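Uncharacterized protein AF_0924 (Archaeoglobus fulgidus, PDB 3DT5) is of unknown function but is probably membrane-associated, its C-terminal domain forming a small, largely helical unit that holds a calcium ion. Local coordinates at residues D21-E24 and K25-P29; E46-T49 and I50-C53; E107-K110 and E111-L115. One frame throughout, in Å; residues are numbered along the deposited sequence. Where two conformers were deposited one is given.

From the N terminus, contact 1 lies in helix 16-35, contact 2 in the next helix, 43-52, and contact 3 far later in the long helix 88-116. Each is formed within a continuous run of residues, so none closes a loop; they stand in series, neither nested nor crossed. Helix 16-35 joins them. Phe26 and Pro29 of contact 1 pack on Ile50 of contact 2, while Leu23, Arg22 and Tyr27 meet Val108 of contact 3, Leu23 also reaching Leu109. Contacts 2 and 3 do not touch, their nearest atoms about 13 Å apart, so at these places they are linked through contact 1.

Contact 1: D21-E24 and K25-P29; sequences DRLE and KFYIP. With EDO (1,2-ethanediol), chain C.
Lys25 begins the turn with its N bonded to Asp21 O at 2.8 Å, and its aliphatic chain runs beside Asp21, pointing the same way. The two charged ends do not meet: Asp21 OD2 and Lys25 NZ are 4.9 Å apart, so any attraction is probably modest. Phe26 N makes a weak bond to Arg22 O, which Tyr27 N also reaches, more squarely, in the carbonyl plane at 3.1 Å. Phe26 lays its CD2 over the centre of one face of the Tyr27 ring. Tyr27 holds CG beside its own N (chi1 -72°), which lays the ring alongside Arg22. CE2 sits over a face of the guanidinium and Arg22 NH2 is at the ring edge, the two planes 73° apart. NH2 is 3.0 Å from Tyr27 OH, at a poor angle for a bond; the hydroxyl is instead paired with Glu104 and Gly59 N. Arg22 turns the edge of its guanidinium to an ethanediol, probably from the crystallisation liquor, NH1 and NH2 both bonded to O2, while its NE goes to Leu57 O. An alanine in place of Tyr27 is likely to open a gap beside the guanidinium and the Phe26 ring and to deprive Glu104 of its hydroxyl partner. Ile28 N bonds to Leu23 O at 2.8 Å, and Ile28 CD1 comes to 4.1 Å from Leu23 CB. Pro29, lacking an N-H, brings CD to 3.2 Å from Glu24 O and kinks the helix. Two successive bonds spanning five residues, Tyr27 to Arg22 and Ile28 to Leu23, are the signature of a pi-type turn, or pi-bulge, set in helix 16-35 just before a proline kink.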
ATOM      1  N   ASP A  21       7.821 -12.870   1.129  1.00 39.76           N
ATOM      2  CA  ASP A  21       8.579 -11.623   0.886  1.00 40.53           C
ATOM      3  C   ASP A  21       7.698 -10.557   0.203  1.00 41.49           C
ATOM      4  O   ASP A  21       7.812  -9.385   0.529  1.00 42.31           O
ATOM      5  CB  ASP A  21       9.832 -11.822   0.030  1.00 40.15           C
ATOM      6  CG  ASP A  21      10.944 -12.561   0.756  1.00 41.80           C
ATOM      7  OD1 ASP A  21      10.869 -12.708   1.994  1.00 42.87           O
ATOM      8  OD2 ASP A  21      11.897 -13.000   0.081  1.00 43.99           O
ATOM      9  N   ARG A  22       6.856 -10.963  -0.745  1.00 40.52           N
ATOM     10  CA  ARG A  22       5.952 -10.013  -1.372  1.00 41.59           C
ATOM     11  C   ARG A  22       5.020  -9.404  -0.295  1.00 41.85           C
ATOM     12  O   ARG A  22       4.853  -8.172  -0.249  1.00 42.51           O
ATOM     13  CB  ARG A  22       5.141 -10.667  -2.507  1.00 38.29           C
ATOM     14  CG  ARG A  22       5.973 -11.225  -3.666  1.00 40.97           C
ATOM     15  CD  ARG A  22       4.974 -11.745  -4.749  1.00 41.78           C
ATOM     16  NE  ARG A  22       4.389 -10.625  -5.489  1.00 40.16           N
ATOM     17  CZ  ARG A  22       3.259 -10.667  -6.204  1.00 40.71           C
ATOM     18  NH1 ARG A  22       2.582 -11.802  -6.394  1.00 39.72           N
ATOM     19  NH2 ARG A  22       2.839  -9.566  -6.803  1.00 39.54           N
ATOM     20  N   LEU A  23       4.370 -10.244   0.511  1.00 41.38           N
ATOM     21  CA  LEU A  23       3.485  -9.768   1.575  1.00 41.41           C
ATOM     22  C   LEU A  23       4.218  -8.886   2.578  1.00 41.11           C
ATOM     23  O   LEU A  23       3.746  -7.791   2.938  1.00 40.78           O
ATOM     24  CB  LEU A  23       2.814 -10.930   2.316  1.00 40.95           C
ATOM     25  CG  LEU A  23       1.895 -11.780   1.424  1.00 43.73           C
ATOM     26  CD1 LEU A  23       1.475 -13.051   2.192  1.00 42.15           C
ATOM     27  CD2 LEU A  23       0.645 -10.983   0.983  1.00 40.28           C
ATOM     28  N   GLU A  24       5.372  -9.353   3.052  1.00 40.60           N
ATOM     29  CA  GLU A  24       6.032  -8.677   4.153  1.00 41.21           C
ATOM     30  C   GLU A  24       6.805  -7.446   3.712  1.00 40.10           C
ATOM     31  O   GLU A  24       6.981  -6.537   4.501  1.00 39.52           O
ATOM     32  CB  GLU A  24       6.972  -9.603   4.909  1.00 40.71           C
ATOM     33  CG  GLU A  24       6.241 -10.691   5.706  1.00 44.57           C
ATOM     34  CD  GLU A  24       7.210 -11.703   6.335  1.00 46.85           C
ATOM     35  OE1 GLU A  24       8.459 -11.499   6.269  1.00 54.26           O
ATOM     36  OE2 GLU A  24       6.720 -12.700   6.928  1.00 54.86           O
ATOM     37  N   LYS A  25       7.306  -7.423   2.487  1.00 37.59           N
ATOM     38  CA  LYS A  25       8.206  -6.318   2.108  1.00 38.48           C
ATOM     39  C   LYS A  25       7.451  -5.298   1.245  1.00 37.48           C
ATOM     40  O   LYS A  25       7.948  -4.204   1.016  1.00 37.98           O
ATOM     41  CB  LYS A  25       9.469  -6.816   1.365  1.00 37.08           C
ATOM     42  CG  LYS A  25      10.415  -7.716   2.243  1.00 39.07           C
ATOM     43  CD  LYS A  25      11.561  -8.216   1.370  1.00 41.05           C
ATOM     44  CE  LYS A  25      12.510  -9.062   2.156  1.00 44.84           C
ATOM     45  NZ  LYS A  25      13.921  -8.812   1.695  1.00 52.40           N
ATOM     46  N   PHE A  26       6.291  -5.674   0.733  1.00 36.63           N
ATOM     47  CA  PHE A  26       5.575  -4.780  -0.172  1.00 36.56           C
ATOM     48  C   PHE A  26       4.134  -4.543   0.281  1.00 36.49           C
ATOM     49  O   PHE A  26       3.815  -3.438   0.697  1.00 36.04           O
ATOM     50  CB  PHE A  26       5.616  -5.289  -1.644  1.00 34.56           C
ATOM     51  CG  PHE A  26       4.945  -4.312  -2.598  1.00 35.23           C
ATOM     52  CD1 PHE A  26       5.668  -3.251  -3.162  1.00 34.93           C
ATOM     53  CD2 PHE A  26       3.593  -4.414  -2.843  1.00 35.33           C
ATOM     54  CE1 PHE A  26       5.062  -2.299  -4.006  1.00 34.41           C
ATOM     55  CE2 PHE A  26       2.938  -3.461  -3.690  1.00 34.59           C
ATOM     56  CZ  PHE A  26       3.681  -2.409  -4.250  1.00 35.77           C
ATOM     57  N   TYR A  27       3.294  -5.579   0.245  1.00 34.98           N
ATOM     58  CA  TYR A  27       1.852  -5.361   0.449  1.00 36.35           C
ATOM     59  C   TYR A  27       1.543  -4.837   1.854  1.00 36.72           C
ATOM     60  O   TYR A  27       0.882  -3.829   2.011  1.00 35.35           O
ATOM     61  CB  TYR A  27       1.062  -6.639   0.174  1.00 35.89           C
ATOM     62  CG  TYR A  27       1.044  -6.926  -1.307  1.00 36.02           C
ATOM     63  CD1 TYR A  27       0.225  -6.171  -2.166  1.00 36.21           C
ATOM     64  CD2 TYR A  27       1.936  -7.835  -1.863  1.00 35.54           C
ATOM     65  CE1 TYR A  27       0.272  -6.378  -3.569  1.00 33.59           C
ATOM     66  CE2 TYR A  27       1.994  -8.049  -3.254  1.00 35.52           C
ATOM     67  CZ  TYR A  27       1.144  -7.319  -4.088  1.00 35.68           C
ATOM     68  OH  TYR A  27       1.167  -7.486  -5.443  1.00 35.87           O
ATOM     69  N   ILE A  28       2.014  -5.551   2.867  1.00 36.72           N
ATOM     70  CA  ILE A  28       1.699  -5.164   4.248  1.00 37.30           C
ATOM     71  C   ILE A  28       2.250  -3.767   4.616  1.00 37.66           C
ATOM     72  O   ILE A  28       1.499  -2.933   5.120  1.00 38.22           O
ATOM     73  CB  ILE A  28       2.114  -6.265   5.251  1.00 37.18           C
ATOM     74  CG1 ILE A  28       1.260  -7.519   4.986  1.00 40.45           C
ATOM     75  CG2 ILE A  28       1.982  -5.752   6.762  1.00 38.17           C
ATOM     76  CD1 ILE A  28       1.754  -8.789   5.643  1.00 45.02           C
ATOM     77  N   PRO A  29       3.560  -3.493   4.366  1.00 37.46           N
ATOM     78  CA  PRO A  29       3.986  -2.129   4.715  1.00 37.87           C
ATOM     79  C   PRO A  29       3.261  -1.030   3.958  1.00 37.25           C
ATOM     80  O   PRO A  29       2.982   0.005   4.543  1.00 36.03           O
ATOM     81  CB  PRO A  29       5.498  -2.096   4.414  1.00 38.03           C
ATOM     82  CG  PRO A  29       5.838  -3.406   3.870  1.00 39.01           C
ATOM     83  CD  PRO A  29       4.668  -4.339   3.908  1.00 37.05           C
TER
HETATM   84  C1  EDO C 302      -1.629 -11.064  -7.090  1.00 37.15           C
HETATM   85  O1  EDO C 302      -2.406 -11.248  -8.272  1.00 37.46           O
HETATM   86  C2  EDO C 302      -0.623  -9.943  -7.392  1.00 33.96           C
HETATM   87  O2  EDO C 302       0.444 -10.526  -8.090  1.00 33.73           O

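Contact 2: E46-T49 and I50-C53; sequences EIET and IITC
Ile47 and Ile51 sit one turn apart, their CG2 methyls 4.4 Å from each other, and both look into the interior, where they touch Phe70. Ile51 holds CG1 in the crowded position between its N and carbonyl carbon (chi1 74°), which sets that branch 3.5 Å from Ile47 O and turns CG2 toward Ile47. Ile50 takes another direction: its CG1 lies beside its own N and passes 3.3 Å from Glu46 O, and the side chain packs on Phe26 and Pro29 of helix 16-35. Glu48 points away from the following turn, its OE2 accepting from the N of both Phe70 and Lys71, a tie to the loop that supplies Lys71 to the calcium site; the side chain lies about 8 Å from the ion, in the second shell at most. Thr52 folds back instead, OG1 donating to Glu48 O at 2.7 Å, while its N reaches Thr49 O at 3.3 Å from above the carbonyl plane. Thr49 OG1 likewise returns to the backbone, at Asp45 O. Isoleucines on the inner side with glutamates and threonines elsewhere mark an amphipathic helix; near its C-terminal end, a threonine hydroxyl bonded to the carbonyl four residues back accompanies a bond of 3-10 type, Thr52 N to Thr49 O.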
ATOM      1  N   GLU A  46       9.971   5.924   3.331  1.00 39.79           N
ATOM      2  CA  GLU A  46       9.635   4.497   3.219  1.00 41.00           C
ATOM      3  C   GLU A  46       8.604   4.205   2.124  1.00 39.55           C
ATOM      4  O   GLU A  46       8.751   3.247   1.385  1.00 39.38           O
ATOM      5  CB  GLU A  46       9.161   3.905   4.554  1.00 40.52           C
ATOM      6  CG  GLU A  46      10.239   3.877   5.638  1.00 45.42           C
ATOM      7  CD  GLU A  46       9.637   3.685   7.029  1.00 50.37           C
ATOM      8  OE1 GLU A  46       8.386   3.548   7.136  1.00 52.46           O
ATOM      9  OE2 GLU A  46      10.405   3.677   8.009  1.00 49.86           O
ATOM     10  N   ILE A  47       7.575   5.045   1.997  1.00 38.49           N
ATOM     11  CA  ILE A  47       6.649   4.929   0.896  1.00 38.23           C
ATOM     12  C   ILE A  47       7.380   5.157  -0.440  1.00 38.75           C
ATOM     13  O   ILE A  47       7.179   4.391  -1.386  1.00 38.32           O
ATOM     14  CB  ILE A  47       5.450   5.937   1.035  1.00 38.01           C
ATOM     15  CG1 ILE A  47       4.606   5.585   2.291  1.00 38.35           C
ATOM     16  CG2 ILE A  47       4.544   5.947  -0.239  1.00 34.66           C
ATOM     17  CD1 ILE A  47       3.648   6.664   2.639  1.00 38.90           C
ATOM     18  N   GLU A  48       8.195   6.209  -0.540  1.00 38.05           N
ATOM     19  CA  GLU A  48       8.949   6.419  -1.784  1.00 39.33           C
ATOM     20  C   GLU A  48       9.745   5.199  -2.172  1.00 38.68           C
ATOM     21  O   GLU A  48       9.778   4.808  -3.351  1.00 38.69           O
ATOM     22  CB  GLU A  48       9.950   7.585  -1.638  1.00 39.39           C
ATOM     23  CG  GLU A  48       9.315   8.897  -1.743  1.00 46.42           C
ATOM     24  CD  GLU A  48       8.970   9.226  -3.179  1.00 50.63           C
ATOM     25  OE1 GLU A  48       9.777   8.937  -4.095  1.00 55.52           O
ATOM     26  OE2 GLU A  48       7.886   9.765  -3.376  1.00 48.95           O
ATOM     27  N   THR A  49      10.408   4.609  -1.178  1.00 38.64           N
ATOM     28  CA  THR A  49      11.177   3.398  -1.375  1.00 39.96           C
ATOM     29  C   THR A  49      10.345   2.227  -1.832  1.00 38.65           C
ATOM     30  O   THR A  49      10.715   1.527  -2.803  1.00 37.51           O
ATOM     31  CB  THR A  49      11.917   3.022  -0.084  1.00 41.33           C
ATOM     32  OG1 THR A  49      12.863   4.053   0.156  1.00 39.53           O
ATOM     33  CG2 THR A  49      12.698   1.665  -0.255  1.00 42.61           C
ATOM     34  N   ILE A  50       9.198   2.020  -1.184  1.00 38.78           N
ATOM     35  CA  ILE A  50       8.294   0.919  -1.632  1.00 38.38           C
ATOM     36  C   ILE A  50       7.868   1.061  -3.098  1.00 38.80           C
ATOM     37  O   ILE A  50       7.839   0.078  -3.848  1.00 38.46           O
ATOM     38  CB  ILE A  50       7.060   0.764  -0.689  1.00 38.79           C
ATOM     39  CG1 ILE A  50       7.527   0.255   0.667  1.00 38.28           C
ATOM     40  CG2 ILE A  50       6.013  -0.183  -1.290  1.00 38.56           C
ATOM     41  CD1 ILE A  50       6.449   0.440   1.783  1.00 37.92           C
ATOM     42  N   ILE A  51       7.527   2.282  -3.510  1.00 37.81           N
ATOM     43  CA  ILE A  51       6.923   2.474  -4.818  1.00 37.09           C
ATOM     44  C   ILE A  51       7.985   2.664  -5.897  1.00 38.34           C
ATOM     45  O   ILE A  51       7.647   2.821  -7.076  1.00 40.88           O
ATOM     46  CB  ILE A  51       5.830   3.570  -4.815  1.00 37.56           C
ATOM     47  CG1 ILE A  51       6.505   4.976  -4.723  1.00 36.58           C
ATOM     48  CG2 ILE A  51       4.762   3.211  -3.713  1.00 36.04           C
ATOM     49  CD1 ILE A  51       5.532   6.209  -4.589  1.00 36.57           C
ATOM     50  N   THR A  52       9.254   2.577  -5.514  1.00 38.25           N
ATOM     51  CA  THR A  52      10.338   2.604  -6.508  1.00 38.84           C
ATOM     52  C   THR A  52      11.110   1.301  -6.395  1.00 41.00           C
ATOM     53  O   THR A  52      10.954   0.384  -7.215  1.00 39.50           O
ATOM     54  CB  THR A  52      11.251   3.848  -6.355  1.00 39.74           C
ATOM     55  OG1 THR A  52      11.706   3.966  -4.994  1.00 37.92           O
ATOM     56  CG2 THR A  52      10.482   5.128  -6.720  1.00 37.44           C
ATOM     57  N   CYS A  53      11.891   1.233  -5.347  1.00 42.65           N
ATOM     58  CA  CYS A  53      12.780   0.121  -5.063  0.60 43.85           C
ATOM     59  C   CYS A  53      12.074  -1.233  -4.846  1.00 43.56           C
ATOM     60  O   CYS A  53      12.687  -2.276  -5.016  1.00 45.53           O
ATOM     61  CB  CYS A  53      13.562   0.482  -3.808  0.60 43.74           C
ATOM     62  SG  CYS A  53      14.532  -0.833  -3.181  0.60 48.34           S
TER

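Contact 3: E107-K110 and E111-L115; sequences EVLK and EYYTL
Lys110 O is gripped twice by Thr114, whose N and OG1 each lie 2.8 Å from it. The N-H comes in close to the carbonyl plane, tilted 17° from it, whereas the hydroxyl donates from above that plane. Thr114 OG1 can do so because it stands beside its own N (chi1 -63°), facing back along the helix, so the bond fixes the hydroxyl's rotation. One turn earlier the carboxylates of Glu107 and Glu111 come together, OE1 of Glu107 being 3.2 Å from OE2 of Glu111. Their planes are almost perpendicular, and the like charges would probably raise the proton affinity of one of the two groups. The other oxygen of Glu111, OE1, turns toward Val108 and is 4.1 Å from its CG2. Leu109 and Tyr113 run side by side, pointing the same way, with Leu109 CD2 4.3 Å from Tyr113 CZ. Tyr113 also tucks its CD2 to 3.2 Å from Leu109 O. This pair faces the chain that follows the helix: Leu109 touches Leu122 and Pro123, and Tyr113 touches Thr118 and Ile120. Tyr112 leads off to another side, its ring edge meeting Tyr113 CD1. With backbone bonds spanning four residues throughout, this is a regular amphipathic alpha-helix: charged residues line its outer side, while Val108 packs on Ile19 and Leu23 and Tyr112 OH bonds to Glu20, tying it to the antiparallel helix 16-35 in a helical pair.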
ATOM      1  N   GLU A 107      -5.513 -11.416  -3.137  1.00 40.26           N
ATOM      2  CA  GLU A 107      -5.202 -12.550  -4.015  1.00 40.58           C
ATOM      3  C   GLU A 107      -3.871 -13.183  -3.584  1.00 39.93           C
ATOM      4  O   GLU A 107      -3.736 -14.393  -3.536  1.00 41.53           O
ATOM      5  CB  GLU A 107      -5.147 -12.123  -5.496  1.00 41.12           C
ATOM      6  CG  GLU A 107      -4.620 -13.299  -6.360  1.00 43.38           C
ATOM      7  CD  GLU A 107      -4.933 -13.149  -7.836  1.00 45.14           C
ATOM      8  OE1 GLU A 107      -4.263 -13.835  -8.645  1.00 45.66           O
ATOM      9  OE2 GLU A 107      -5.843 -12.360  -8.188  1.00 44.19           O
ATOM     10  N   VAL A 108      -2.872 -12.376  -3.254  1.00 39.79           N
ATOM     11  CA  VAL A 108      -1.581 -12.947  -2.824  1.00 40.58           C
ATOM     12  C   VAL A 108      -1.776 -13.714  -1.512  1.00 41.54           C
ATOM     13  O   VAL A 108      -1.212 -14.813  -1.316  1.00 42.63           O
ATOM     14  CB  VAL A 108      -0.454 -11.852  -2.706  1.00 40.13           C
ATOM     15  CG1 VAL A 108       0.869 -12.474  -2.186  1.00 41.57           C
ATOM     16  CG2 VAL A 108      -0.191 -11.225  -4.084  1.00 40.83           C
ATOM     17  N   LEU A 109      -2.586 -13.176  -0.609  1.00 42.45           N
ATOM     18  CA  LEU A 109      -2.915 -13.944   0.617  1.00 44.64           C
ATOM     19  C   LEU A 109      -3.540 -15.323   0.255  1.00 45.49           C
ATOM     20  O   LEU A 109      -3.134 -16.350   0.818  1.00 46.77           O
ATOM     21  CB  LEU A 109      -3.921 -13.184   1.474  1.00 44.15           C
ATOM     22  CG  LEU A 109      -3.395 -12.268   2.538  1.00 45.69           C
ATOM     23  CD1 LEU A 109      -4.593 -11.841   3.373  1.00 47.61           C
ATOM     24  CD2 LEU A 109      -2.357 -13.042   3.387  1.00 46.38           C
ATOM     25  N   LYS A 110      -4.536 -15.321  -0.650  1.00 47.08           N
ATOM     26  CA  LYS A 110      -5.204 -16.589  -1.107  1.00 48.45           C
ATOM     27  C   LYS A 110      -4.174 -17.559  -1.690  1.00 47.49           C
ATOM     28  O   LYS A 110      -4.185 -18.751  -1.381  1.00 46.62           O
ATOM     29  CB  LYS A 110      -6.331 -16.366  -2.131  1.00 48.55           C
ATOM     30  CG  LYS A 110      -7.513 -15.479  -1.680  1.00 52.26           C
ATOM     31  CD  LYS A 110      -8.717 -15.467  -2.704  1.00 52.72           C
ATOM     32  CE  LYS A 110      -9.297 -14.015  -2.997  1.00 57.46           C
ATOM     33  NZ  LYS A 110      -8.776 -13.303  -4.329  1.00 55.14           N
ATOM     34  N   GLU A 111      -3.270 -17.029  -2.514  1.00 46.04           N
ATOM     35  CA  GLU A 111      -2.194 -17.824  -3.105  1.00 45.94           C
ATOM     36  C   GLU A 111      -1.238 -18.409  -2.052  1.00 47.35           C
ATOM     37  O   GLU A 111      -0.762 -19.559  -2.182  1.00 47.42           O
ATOM     38  CB  GLU A 111      -1.448 -16.966  -4.129  1.00 45.00           C
ATOM     39  CG  GLU A 111      -2.388 -16.602  -5.291  1.00 43.46           C
ATOM     40  CD  GLU A 111      -1.730 -15.715  -6.340  1.00 43.29           C
ATOM     41  OE1 GLU A 111      -0.921 -14.821  -5.964  1.00 43.10           O
ATOM     42  OE2 GLU A 111      -2.055 -15.879  -7.519  1.00 42.95           O
ATOM     43  N   TYR A 112      -0.955 -17.617  -1.023  1.00 47.58           N
ATOM     44  CA  TYR A 112      -0.135 -18.077   0.073  1.00 49.41           C
ATOM     45  C   TYR A 112      -0.786 -19.284   0.773  1.00 50.57           C
ATOM     46  O   TYR A 112      -0.112 -20.287   1.050  1.00 50.51           O
ATOM     47  CB  TYR A 112       0.083 -16.943   1.097  1.00 51.40           C
ATOM     48  CG  TYR A 112       0.904 -17.467   2.261  1.00 53.20           C
ATOM     49  CD1 TYR A 112       2.287 -17.582   2.148  1.00 52.62           C
ATOM     50  CD2 TYR A 112       0.288 -17.936   3.425  1.00 56.43           C
ATOM     51  CE1 TYR A 112       3.058 -18.098   3.176  1.00 54.30           C
ATOM     52  CE2 TYR A 112       1.055 -18.466   4.481  1.00 56.42           C
ATOM     53  CZ  TYR A 112       2.443 -18.539   4.326  1.00 55.68           C
ATOM     54  OH  TYR A 112       3.243 -19.054   5.324  1.00 57.91           O
ATOM     55  N   TYR A 113      -2.087 -19.183   1.059  1.00 50.68           N
ATOM     56  CA  TYR A 113      -2.818 -20.255   1.724  1.00 52.19           C
ATOM     57  C   TYR A 113      -3.046 -21.467   0.821  1.00 52.57           C
ATOM     58  O   TYR A 113      -3.064 -22.590   1.296  1.00 52.03           O
ATOM     59  CB  TYR A 113      -4.157 -19.751   2.268  1.00 53.24           C
ATOM     60  CG  TYR A 113      -4.057 -18.638   3.292  1.00 56.27           C
ATOM     61  CD1 TYR A 113      -3.134 -18.697   4.335  1.00 59.56           C
ATOM     62  CD2 TYR A 113      -4.920 -17.530   3.229  1.00 57.52           C
ATOM     63  CE1 TYR A 113      -3.062 -17.658   5.297  1.00 61.08           C
ATOM     64  CE2 TYR A 113      -4.861 -16.504   4.159  1.00 57.38           C
ATOM     65  CZ  TYR A 113      -3.933 -16.564   5.193  1.00 59.03           C
ATOM     66  OH  TYR A 113      -3.890 -15.538   6.126  1.00 59.26           O
ATOM     67  N   THR A 114      -3.213 -21.241  -0.481  1.00 53.07           N
ATOM     68  CA  THR A 114      -3.328 -22.326  -1.459  1.00 54.15           C
ATOM     69  C   THR A 114      -2.074 -23.160  -1.427  1.00 54.46           C
ATOM     70  O   THR A 114      -2.135 -24.386  -1.462  1.00 53.86           O
ATOM     71  CB  THR A 114      -3.509 -21.763  -2.880  1.00 54.40           C
ATOM     72  OG1 THR A 114      -4.731 -21.035  -2.917  1.00 56.51           O
ATOM     73  CG2 THR A 114      -3.547 -22.878  -3.966  1.00 54.70           C
ATOM     74  N   LEU A 115      -0.937 -22.467  -1.374  1.00 54.50           N
ATOM     75  CA  LEU A 115       0.370 -23.097  -1.360  1.00 55.01           C
ATOM     76  C   LEU A 115       0.669 -23.715   0.007  1.00 53.66           C
ATOM     77  O   LEU A 115       1.135 -24.853   0.071  1.00 55.43           O
ATOM     78  CB  LEU A 115       1.461 -22.091  -1.761  1.00 56.02           C
ATOM     79  CG  LEU A 115       2.906 -22.605  -1.879  1.00 58.12           C
ATOM     80  CD1 LEU A 115       3.026 -23.626  -3.014  1.00 59.53           C
ATOM     81  CD2 LEU A 115       3.917 -21.446  -2.085  1.00 57.13           C
TER